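PDB 4C4K: obscurin from Homo sapiens, which is a giant muscle protein with RhoGEF and kinase modules, its first immunoglobulin domain probably serving to bind partner proteins in the sarcomere. Local coordinates for residues R6-P11 / S25-G30. Numbering follows the deposited sequence.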
ATOM      1  N   ARG A   6      -8.923   5.325  -3.945  1.00 30.91           N
ATOM      2  CA  ARG A   6      -7.590   5.882  -4.117  1.00 32.72           C
ATOM      3  C   ARG A   6      -7.046   6.425  -2.805  1.00 37.01           C
ATOM      4  O   ARG A   6      -7.763   7.090  -2.076  1.00 36.15           O
ATOM      5  CB  ARG A   6      -7.637   7.021  -5.180  1.00 38.40           C
ATOM      6  CG  ARG A   6      -6.263   7.633  -5.450  1.00 48.59           C
ATOM      7  CD  ARG A   6      -6.284   9.091  -5.866  1.00 55.69           C
ATOM      8  NE  ARG A   6      -6.463   9.255  -7.312  1.00 60.16           N
ATOM      9  CZ  ARG A   6      -5.555   8.934  -8.228  1.00 71.07           C
ATOM     10  NH1 ARG A   6      -4.393   8.401  -7.864  1.00 61.07           N
ATOM     11  NH2 ARG A   6      -5.804   9.131  -9.513  1.00 53.23           N
ATOM     12  N   PHE A   7      -5.769   6.160  -2.525  1.00 36.22           N
ATOM     13  CA  PHE A   7      -5.058   6.745  -1.395  1.00 37.38           C
ATOM     14  C   PHE A   7      -4.560   8.122  -1.847  1.00 48.02           C
ATOM     15  O   PHE A   7      -3.742   8.204  -2.768  1.00 49.91           O
ATOM     16  CB  PHE A   7      -3.872   5.873  -0.988  1.00 37.53           C
ATOM     17  CG  PHE A   7      -4.249   4.619  -0.244  1.00 37.12           C
ATOM     18  CD1 PHE A   7      -4.349   4.618   1.138  1.00 40.00           C
ATOM     19  CD2 PHE A   7      -4.477   3.428  -0.927  1.00 36.29           C
ATOM     20  CE1 PHE A   7      -4.663   3.446   1.830  1.00 41.17           C
ATOM     21  CE2 PHE A   7      -4.817   2.259  -0.234  1.00 38.09           C
ATOM     22  CZ  PHE A   7      -4.934   2.280   1.134  1.00 37.88           C
ATOM     23  N   LEU A   8      -5.123   9.193  -1.281  1.00 47.88           N
ATOM     24  CA  LEU A   8      -4.696  10.562  -1.578  1.00 50.76           C
ATOM     25  C   LEU A   8      -3.283  10.808  -1.001  1.00 59.46           C
ATOM     26  O   LEU A   8      -2.491  11.516  -1.620  1.00 61.45           O
ATOM     27  CB  LEU A   8      -5.686  11.590  -0.993  1.00 51.93           C
ATOM     28  CG  LEU A   8      -7.021  11.818  -1.730  1.00 55.29           C
ATOM     29  CD1 LEU A   8      -7.962  12.633  -0.873  1.00 56.83           C
ATOM     30  CD2 LEU A   8      -6.823  12.535  -3.038  1.00 55.44           C
ATOM     31  N   THR A   9      -2.964  10.224   0.181  1.00 56.97           N
ATOM     32  CA  THR A   9      -1.636  10.361   0.809  1.00 58.04           C
ATOM     33  C   THR A   9      -1.080   8.999   1.261  1.00 59.33           C
ATOM     34  O   THR A   9      -1.836   8.075   1.519  1.00 56.95           O
ATOM     35  CB  THR A   9      -1.642  11.387   1.970  1.00 67.54           C
ATOM     36  OG1 THR A   9      -2.641  11.045   2.932  1.00 65.84           O
ATOM     37  CG2 THR A   9      -1.807  12.826   1.503  1.00 67.87           C
ATOM     38  N   ARG A  10       0.232   8.882   1.373  1.00 57.03           N
ATOM     39  CA  ARG A  10       0.893   7.660   1.819  1.00 55.23           C
ATOM     40  C   ARG A  10       0.411   7.227   3.220  1.00 59.68           C
ATOM     41  O   ARG A  10       0.196   8.104   4.069  1.00 60.13           O
ATOM     42  CB  ARG A  10       2.430   7.825   1.789  1.00 55.18           C
ATOM     43  CG  ARG A  10       2.980   9.110   2.397  1.00 65.75           C
ATOM     44  CD  ARG A  10       4.344   8.892   3.051  1.00 75.34           C
ATOM     45  NE  ARG A  10       4.320   7.751   3.971  1.00 84.02           N
ATOM     46  CZ  ARG A  10       5.395   7.137   4.455  1.00 93.41           C
ATOM     47  NH1 ARG A  10       6.613   7.547   4.116  1.00 83.44           N
ATOM     48  NH2 ARG A  10       5.261   6.094   5.263  1.00 69.37           N
ATOM     49  N   PRO A  11       0.210   5.905   3.489  1.00 49.89           N
ATOM     50  CA  PRO A  11      -0.178   5.500   4.857  1.00 46.89           C
ATOM     51  C   PRO A  11       0.979   5.824   5.783  1.00 43.62           C
ATOM     52  O   PRO A  11       2.141   5.742   5.374  1.00 43.45           O
ATOM     53  CB  PRO A  11      -0.410   3.992   4.747  1.00 49.78           C
ATOM     54  CG  PRO A  11       0.396   3.570   3.553  1.00 55.75           C
ATOM     55  CD  PRO A  11       0.448   4.734   2.616  1.00 52.67           C
ATOM     56  N   SER A  25      -2.448   6.087  10.026  1.00 29.81           N
ATOM     57  CA  SER A  25      -3.522   6.791   9.325  1.00 30.37           C
ATOM     58  C   SER A  25      -3.251   6.971   7.845  1.00 34.77           C
ATOM     59  O   SER A  25      -2.095   6.936   7.398  1.00 32.54           O
ATOM     60  CB  SER A  25      -3.776   8.160   9.962  1.00 33.05           C
ATOM     61  OG  SER A  25      -2.667   9.000   9.716  1.00 36.97           O
ATOM     62  N   CYS A  26      -4.334   7.170   7.093  1.00 47.54           N
ATOM     63  CA  CYS A  26      -4.302   7.491   5.670  1.00 48.84           C
ATOM     64  C   CYS A  26      -5.591   8.130   5.203  1.00 46.36           C
ATOM     65  O   CYS A  26      -6.629   8.004   5.844  1.00 45.68           O
ATOM     66  CB  CYS A  26      -3.936   6.285   4.821  1.00 49.71           C
ATOM     67  SG  CYS A  26      -4.958   4.850   5.147  1.00 54.16           S
ATOM     68  N   GLN A  27      -5.510   8.815   4.078  1.00 39.43           N
ATOM     69  CA  GLN A  27      -6.608   9.515   3.467  1.00 38.36           C
ATOM     70  C   GLN A  27      -7.007   8.749   2.230  1.00 37.51           C
ATOM     71  O   GLN A  27      -6.170   8.498   1.355  1.00 34.93           O
ATOM     72  CB  GLN A  27      -6.175  10.935   3.122  1.00 41.77           C
ATOM     73  CG  GLN A  27      -7.360  11.818   2.782  1.00 55.77           C
ATOM     74  CD  GLN A  27      -6.995  13.268   2.715  1.00 70.30           C
ATOM     75  OE1 GLN A  27      -5.825  13.644   2.588  1.00 61.29           O
ATOM     76  NE2 GLN A  27      -8.002  14.111   2.803  1.00 67.58           N
ATOM     77  N   ILE A  28      -8.273   8.310   2.194  1.00 34.29           N
ATOM     78  CA  ILE A  28      -8.804   7.462   1.117  1.00 31.00           C
ATOM     79  C   ILE A  28     -10.120   8.042   0.576  1.00 35.50           C
ATOM     80  O   ILE A  28     -10.999   8.369   1.364  1.00 35.75           O
ATOM     81  CB  ILE A  28      -9.037   6.003   1.643  1.00 32.21           C
ATOM     82  CG1 ILE A  28      -7.764   5.360   2.256  1.00 32.01           C
ATOM     83  CG2 ILE A  28      -9.632   5.117   0.549  1.00 31.20           C
ATOM     84  CD1 ILE A  28      -8.022   4.207   3.236  1.00 32.24           C
ATOM     85  N   VAL A  29     -10.295   8.049  -0.761  1.00 32.08           N
ATOM     86  CA  VAL A  29     -11.529   8.510  -1.416  1.00 32.67           C
ATOM     87  C   VAL A  29     -12.000   7.444  -2.404  1.00 33.06           C
ATOM     88  O   VAL A  29     -11.189   6.642  -2.865  1.00 31.86           O
ATOM     89  CB  VAL A  29     -11.407   9.912  -2.099  1.00 39.40           C
ATOM     90  CG1 VAL A  29     -11.276  11.042  -1.067  1.00 41.76           C
ATOM     91  CG2 VAL A  29     -10.276   9.952  -3.136  1.00 38.40           C
ATOM     92  N   GLY A  30     -13.291   7.458  -2.708  1.00 27.76           N
ATOM     93  CA  GLY A  30     -13.917   6.536  -3.638  1.00 26.99           C
ATOM     94  C   GLY A  30     -15.396   6.800  -3.720  1.00 34.55           C
ATOM     95  O   GLY A  30     -15.963   7.401  -2.807  1.00 35.47           O
TER
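Arg-6 and Val-29 form a hydrogen-bonded antiparallel pair in an immunoglobulin I-set domain, where the edge strand 3-14 (A) pairs with its inner neighbour 22-31 (B); the pairing illustrates how such an edge strand turns one face to the core and the other outward. Arg-6 N reaches Val-29 O at 2.8 Å, and Val-29 N returns a 3.0 Å bond to Arg-6 O. Beyond them, Leu-8 N turns to Gln-27 O at 2.9 Å, a more bent bond (140°), in a strand interrupted along its length, which fits the A-to-A' switch of I-set domains. Gln-27 lies against Leu-8 and Thr-9. Its CG stands anti to the backbone N (chi1 -167°), and the chain then runs extended. CB lies 3.5 Å from Thr-9 OG1; CG and CD pass beside Leu-8 CD1, OE1 lies 4.1 Å from both Leu-8 CB and Thr-9 OG1, and NE2 ends in a weak hydrogen bond to Asp-58 OD1. With an alanine in place of Gln-27, Leu-8 CD1 would probably lose the CG and CD it packs on, and Asp-58 OD1 its weak bond from the amide. Leu-8 CD1 also comes across Val-29 CG1. On the inner side, Ile-28 CG1 runs alongside Phe-7, against CD1 and CE1, and Phe-7 also touches Cys-77, Ala-86 and Ala-88 of the opposing sheet. Arg-6, by contrast, directs its guanidinium away from the strand 22-31, to an acidic side chain of another protein's chain. Inside the sandwich, where Cys-26 also packs on Cys-77, Cys-26 SG meets the Phe-7 ring at its edge, nearly in plane and 3.6 Å from CE1.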